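Local structure of 11R-lipoxygenase (Gersemia fruticosa, 3VF1) at residues D225-L229 with H609-A614; K326-T330 with L595-P600. The protein is a calcium-dependent non-haem iron dioxygenase that probably inserts molecular oxygen into polyunsaturated fatty acids with 11R specificity. One frame throughout, in Å; residues are numbered along the deposited sequence.

Contacts 1 and 2 lie about 14 Å apart, centre to centre, on the same side of the chain's centre and away from the iron, calcium and glycan sites. A salt bridge joins them: Arg597 NH2 of contact 2 lies 3.0 Å from Asp225 OD1 of contact 1. The segments 595-600 and 609-614 follow one another closely in sequence, and each holds a different, much earlier loop. Helix 369-410, which carries the iron ligands His392 and His397, backs both contacts. Ile612 of contact 1 touches Trp370, Ile373, Met374 and Leu377, while Thr330, Met596 and Pro600 of contact 2 touch Trp378 further along the same helix.

Contact 1: residues D225-L229 with H609-A614; sequences DWDCL and HKVIMA
Met613 reaches from helix 609-615 into the bend of the loop 225-229, a loop-on-helix contact in the lipoxygenase catalytic domain. Its CB lies 3.4 Å from Trp226 O, and CG faces both that oxygen and Asp227 O. SD then arrives beside Leu229, 3.6 Å from Leu229 CD2. Bends at chi2 (-43°) and chi3 (-61°) fold the chain back, bringing CE to 3.4 Å from Trp226 CB, obliquely to the indole, whose ring continues away toward Phe232 and helix 619-632. Two direct hydrogen bonds join the same segments. In one, Leu229 N donates to His609 NE2 (3.1 Å) almost in the imidazole plane and nearly straight, at 163°, which favours this orientation of the ring and uses the NE2 lone pair as acceptor. Leu229 CG packs against the same nitrogen. In the other, Lys610 NZ donates to a lone pair of Asp227 O (3.1 Å) in the carbonyl plane. Nearer Ala614, water takes over. One molecule accepts from Trp226 N and donates to Met613 O; another donates both to Lys610 O, at 2.6 Å, and to Asp225 OD2, the carboxylate oxygen other than the one bound by Arg597.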
loop_
_atom_site.group_PDB
_atom_site.type_symbol
_atom_site.label_atom_id
_atom_site.label_comp_id
_atom_site.label_asym_id
_atom_site.label_seq_id
_atom_site.Cartn_x
_atom_site.Cartn_y
_atom_site.Cartn_z
ATOM N N ASP A 225 -30.128 6.109 -16.364
ATOM C CA ASP A 225 -30.193 5.117 -15.304
ATOM C C ASP A 225 -29.947 3.742 -15.898
ATOM O O ASP A 225 -30.116 3.537 -17.100
ATOM C CB ASP A 225 -31.575 5.124 -14.645
ATOM C CG ASP A 225 -31.873 6.417 -13.916
ATOM O OD1 ASP A 225 -31.111 7.391 -14.090
ATOM O OD2 ASP A 225 -32.874 6.459 -13.170
ATOM N N TRP A 226 -29.538 2.802 -15.056
ATOM C CA TRP A 226 -29.562 1.400 -15.430
ATOM C C TRP A 226 -31.000 0.925 -15.284
ATOM O O TRP A 226 -31.700 1.331 -14.355
ATOM C CB TRP A 226 -28.635 0.580 -14.534
ATOM C CG TRP A 226 -27.186 0.887 -14.733
ATOM C CD1 TRP A 226 -26.418 1.737 -13.993
ATOM C CD2 TRP A 226 -26.327 0.346 -15.744
ATOM N NE1 TRP A 226 -25.134 1.759 -14.480
ATOM C CE2 TRP A 226 -25.052 0.913 -15.554
ATOM C CE3 TRP A 226 -26.513 -0.563 -16.790
ATOM C CZ2 TRP A 226 -23.969 0.602 -16.370
ATOM C CZ3 TRP A 226 -25.435 -0.871 -17.600
ATOM C CH2 TRP A 226 -24.179 -0.290 -17.385
ATOM N N ASP A 227 -31.448 0.078 -16.204
ATOM C CA ASP A 227 -32.831 -0.382 -16.195
ATOM C C ASP A 227 -33.136 -1.170 -14.926
ATOM O O ASP A 227 -34.184 -0.985 -14.309
ATOM C CB ASP A 227 -33.121 -1.238 -17.429
ATOM C CG ASP A 227 -32.954 -0.465 -18.723
ATOM O OD1 ASP A 227 -33.364 0.714 -18.771
ATOM O OD2 ASP A 227 -32.409 -1.036 -19.691
ATOM N N CYS A 228 -32.215 -2.047 -14.538
ATOM C CA CYS A 228 -32.379 -2.833 -13.322
ATOM C C CYS A 228 -31.030 -3.202 -12.709
ATOM O O CYS A 228 -29.982 -3.026 -13.331
ATOM C CB CYS A 228 -33.195 -4.096 -13.606
ATOM S SG CYS A 228 -32.389 -5.276 -14.704
ATOM N N LEU A 229 -31.074 -3.721 -11.487
ATOM C CA LEU A 229 -29.872 -4.020 -10.717
ATOM C C LEU A 229 -28.988 -5.060 -11.398
ATOM O O LEU A 229 -27.764 -5.032 -11.256
ATOM C CB LEU A 229 -30.265 -4.510 -9.322
ATOM C CG LEU A 229 -30.961 -3.466 -8.446
ATOM C CD1 LEU A 229 -31.691 -4.120 -7.283
ATOM C CD2 LEU A 229 -29.952 -2.450 -7.935
ATOM N N HIS A 609 -37.804 -0.885 -7.001
ATOM C CA HIS A 609 -36.694 -1.139 -7.910
ATOM C C HIS A 609 -36.266 0.119 -8.670
ATOM O O HIS A 609 -35.095 0.492 -8.648
ATOM C CB HIS A 609 -37.057 -2.256 -8.890
ATOM C CG HIS A 609 -35.870 -3.001 -9.415
ATOM N ND1 HIS A 609 -35.899 -4.350 -9.687
ATOM C CD2 HIS A 609 -34.617 -2.583 -9.716
ATOM C CE1 HIS A 609 -34.715 -4.734 -10.132
ATOM N NE2 HIS A 609 -33.921 -3.680 -10.159
ATOM N N LYS A 610 -37.213 0.778 -9.331
ATOM C CA LYS A 610 -36.894 1.937 -10.163
ATOM C C LYS A 610 -36.381 3.123 -9.347
ATOM O O LYS A 610 -35.523 3.876 -9.811
ATOM C CB LYS A 610 -38.110 2.359 -10.991
ATOM C CG LYS A 610 -38.434 1.422 -12.146
ATOM C CD LYS A 610 -37.344 1.438 -13.209
ATOM C CE LYS A 610 -37.697 0.529 -14.379
ATOM N NZ LYS A 610 -36.642 0.521 -15.433
ATOM N N VAL A 611 -36.906 3.295 -8.140
ATOM C CA VAL A 611 -36.443 4.368 -7.267
ATOM C C VAL A 611 -34.975 4.161 -6.934
ATOM O O VAL A 611 -34.183 5.105 -6.937
ATOM C CB VAL A 611 -37.244 4.419 -5.952
ATOM C CG1 VAL A 611 -36.568 5.347 -4.947
ATOM C CG2 VAL A 611 -38.674 4.863 -6.218
ATOM N N ILE A 612 -34.620 2.913 -6.647
ATOM C CA ILE A 612 -33.248 2.560 -6.311
ATOM C C ILE A 612 -32.313 2.802 -7.494
ATOM O O ILE A 612 -31.202 3.298 -7.316
ATOM C CB ILE A 612 -33.155 1.094 -5.845
ATOM C CG1 ILE A 612 -33.689 0.976 -4.415
ATOM C CG2 ILE A 612 -31.718 0.598 -5.908
ATOM C CD1 ILE A 612 -33.836 -0.447 -3.917
ATOM N N MET A 613 -32.765 2.461 -8.696
ATOM C CA MET A 613 -31.961 2.668 -9.897
ATOM C C MET A 613 -31.691 4.150 -10.139
ATOM O O MET A 613 -30.724 4.509 -10.810
ATOM C CB MET A 613 -32.654 2.073 -11.127
ATOM C CG MET A 613 -32.904 0.576 -11.049
ATOM S SD MET A 613 -31.507 -0.344 -10.379
ATOM C CE MET A 613 -30.243 0.037 -11.587
ATOM N N ALA A 614 -32.548 5.009 -9.593
ATOM C CA ALA A 614 -32.402 6.449 -9.779
ATOM C C ALA A 614 -31.358 7.027 -8.829
ATOM O O ALA A 614 -30.789 8.089 -9.094
ATOM C CB ALA A 614 -33.739 7.146 -9.585
HETATM O O HOH W 1 -34.971 4.339 -12.325
HETATM O O HOH W 2 -28.812 3.727 -12.626
#

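Contact 2: residues K326-T330 with L595-P600; sequences KRYIT and LMRQPP
The ring of Tyr328 carries Pro599 on one face: Pro599 N sits 3.5 Å above the ring plane, over its centre, and Pro599 CD makes a CH-pi contact 3.8 Å from the ring centroid, 17° off the normal. Tyr328 and Pro599 extend in the same direction. Carbonyl oxygens approach the ring's edge instead, with Arg597 O near the ring plane at 3.3 Å from Tyr328 CE1, and the peptide carbon of Gln598 comes in obliquely beside CD1. The other flat group, the guanidinium of Arg327, has Leu595 CD2 over one face, 3.8 Å from NE and displaced toward the rim. Its chain is extended from CG to NE, carrying the charged end past Leu595 to a salt bridge with Asp325 and to the carbonyl oxygens of Asp447 and Leu450.

This is a loop-to-loop contact within the lipoxygenase domain, between the link that joins strands 325-326 and 333-338 and the segment leading toward helix 609-615. One backbone hydrogen bond crosses it, from Tyr328 N to Met596 O (2.9 Å), clearly bent at 141°. The same oxygen receives a CA-H...O contact from Arg327 CA at 3.2 Å, so two donors from adjacent residues converge on it. Pro599 and Pro600 continue in polyproline-II conformation to Thr330. There, with chi1 at 71°, OG1 is turned to Leu351 O while the methyl CG2 meets Pro600 CG at 3.7 Å.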
loop_
_atom_site.group_PDB
_atom_site.type_symbol
_atom_site.label_atom_id
_atom_site.label_comp_id
_atom_site.label_asym_id
_atom_site.label_seq_id
_atom_site.Cartn_x
_atom_site.Cartn_y
_atom_site.Cartn_z
ATOM N N LYS A 326 -24.949 16.292 -9.150
ATOM C CA LYS A 326 -25.198 16.389 -7.717
ATOM C C LYS A 326 -25.154 15.005 -7.083
ATOM O O LYS A 326 -25.820 14.077 -7.547
ATOM C CB LYS A 326 -26.556 17.039 -7.447
ATOM C CG LYS A 326 -26.682 18.454 -7.981
ATOM C CD LYS A 326 -27.940 19.132 -7.460
ATOM C CE LYS A 326 -28.052 20.565 -7.959
ATOM N NZ LYS A 326 -28.244 20.639 -9.436
ATOM N N ARG A 327 -24.366 14.872 -6.023
ATOM C CA ARG A 327 -24.218 13.597 -5.337
ATOM C C ARG A 327 -24.533 13.759 -3.857
ATOM O O ARG A 327 -24.472 14.864 -3.315
ATOM C CB ARG A 327 -22.802 13.056 -5.526
ATOM C CG ARG A 327 -22.398 12.939 -6.985
ATOM C CD ARG A 327 -20.923 12.631 -7.142
ATOM N NE ARG A 327 -20.499 12.752 -8.532
ATOM C CZ ARG A 327 -19.240 12.656 -8.943
ATOM N NH1 ARG A 327 -18.266 12.437 -8.070
ATOM N NH2 ARG A 327 -18.954 12.783 -10.230
ATOM N N TYR A 328 -24.871 12.652 -3.207
ATOM C CA TYR A 328 -25.295 12.695 -1.817
ATOM C C TYR A 328 -24.631 11.605 -0.991
ATOM O O TYR A 328 -24.185 10.587 -1.522
ATOM C CB TYR A 328 -26.815 12.546 -1.733
ATOM C CG TYR A 328 -27.567 13.580 -2.535
ATOM C CD1 TYR A 328 -27.801 13.396 -3.891
ATOM C CD2 TYR A 328 -28.038 14.742 -1.939
ATOM C CE1 TYR A 328 -28.486 14.340 -4.630
ATOM C CE2 TYR A 328 -28.725 15.691 -2.671
ATOM C CZ TYR A 328 -28.945 15.485 -4.017
ATOM O OH TYR A 328 -29.626 16.426 -4.752
ATOM N N ILE A 329 -24.567 11.839 0.313
ATOM C CA ILE A 329 -24.074 10.853 1.258
ATOM C C ILE A 329 -24.672 11.177 2.617
ATOM O O ILE A 329 -25.056 12.314 2.878
ATOM C CB ILE A 329 -22.532 10.866 1.358
ATOM C CG1 ILE A 329 -22.012 9.518 1.863
ATOM C CG2 ILE A 329 -22.059 11.993 2.271
ATOM C CD1 ILE A 329 -22.269 8.357 0.920
ATOM N N THR A 330 -24.758 10.173 3.478
ATOM C CA THR A 330 -25.268 10.376 4.823
ATOM C C THR A 330 -24.150 10.106 5.823
ATOM O O THR A 330 -22.979 10.046 5.450
ATOM C CB THR A 330 -26.480 9.466 5.107
ATOM O OG1 THR A 330 -26.051 8.103 5.233
ATOM C CG2 THR A 330 -27.502 9.577 3.987
ATOM N N LEU A 595 -21.347 6.361 -5.212
ATOM C CA LEU A 595 -22.076 7.616 -5.080
ATOM C C LEU A 595 -23.583 7.395 -5.129
ATOM O O LEU A 595 -24.052 6.329 -5.530
ATOM C CB LEU A 595 -21.657 8.595 -6.181
ATOM C CG LEU A 595 -21.943 8.182 -7.630
ATOM C CD1 LEU A 595 -23.403 8.399 -8.005
ATOM C CD2 LEU A 595 -21.038 8.942 -8.589
ATOM N N MET A 596 -24.330 8.409 -4.709
ATOM C CA MET A 596 -25.779 8.418 -4.849
ATOM C C MET A 596 -26.189 9.712 -5.541
ATOM O O MET A 596 -25.692 10.785 -5.207
ATOM C CB MET A 596 -26.456 8.308 -3.483
ATOM C CG MET A 596 -26.319 6.942 -2.824
ATOM S SD MET A 596 -27.146 5.630 -3.742
ATOM C CE MET A 596 -27.028 4.272 -2.583
ATOM N N ARG A 597 -27.093 9.606 -6.510
ATOM C CA ARG A 597 -27.501 10.758 -7.304
ATOM C C ARG A 597 -28.767 11.407 -6.761
ATOM O O ARG A 597 -29.181 12.466 -7.231
ATOM C CB ARG A 597 -27.724 10.343 -8.755
ATOM C CG ARG A 597 -26.457 9.950 -9.485
ATOM C CD ARG A 597 -26.771 9.572 -10.917
ATOM N NE ARG A 597 -27.578 8.358 -10.981
ATOM C CZ ARG A 597 -28.510 8.114 -11.899
ATOM N NH1 ARG A 597 -28.774 9.001 -12.850
ATOM N NH2 ARG A 597 -29.185 6.975 -11.862
ATOM N N GLN A 598 -29.384 10.764 -5.777
ATOM C CA GLN A 598 -30.573 11.307 -5.138
ATOM C C GLN A 598 -30.389 11.283 -3.632
ATOM O O GLN A 598 -29.664 10.440 -3.108
ATOM C CB GLN A 598 -31.804 10.486 -5.510
ATOM C CG GLN A 598 -32.128 10.477 -6.993
ATOM C CD GLN A 598 -32.638 11.818 -7.479
ATOM O OE1 GLN A 598 -33.048 12.664 -6.684
ATOM N NE2 GLN A 598 -32.611 12.022 -8.790
ATOM N N PRO A 599 -31.041 12.213 -2.924
ATOM C CA PRO A 599 -30.976 12.179 -1.462
ATOM C C PRO A 599 -31.652 10.926 -0.922
ATOM O O PRO A 599 -32.453 10.317 -1.629
ATOM C CB PRO A 599 -31.744 13.437 -1.043
ATOM C CG PRO A 599 -32.622 13.765 -2.205
ATOM C CD PRO A 599 -31.877 13.319 -3.424
ATOM N N PRO A 600 -31.332 10.540 0.320
ATOM C CA PRO A 600 -31.931 9.341 0.913
ATOM C C PRO A 600 -33.428 9.517 1.125
ATOM O O PRO A 600 -33.924 10.639 1.043
ATOM C CB PRO A 600 -31.209 9.217 2.256
ATOM C CG PRO A 600 -30.783 10.607 2.583
ATOM C CD PRO A 600 -30.465 11.258 1.269
#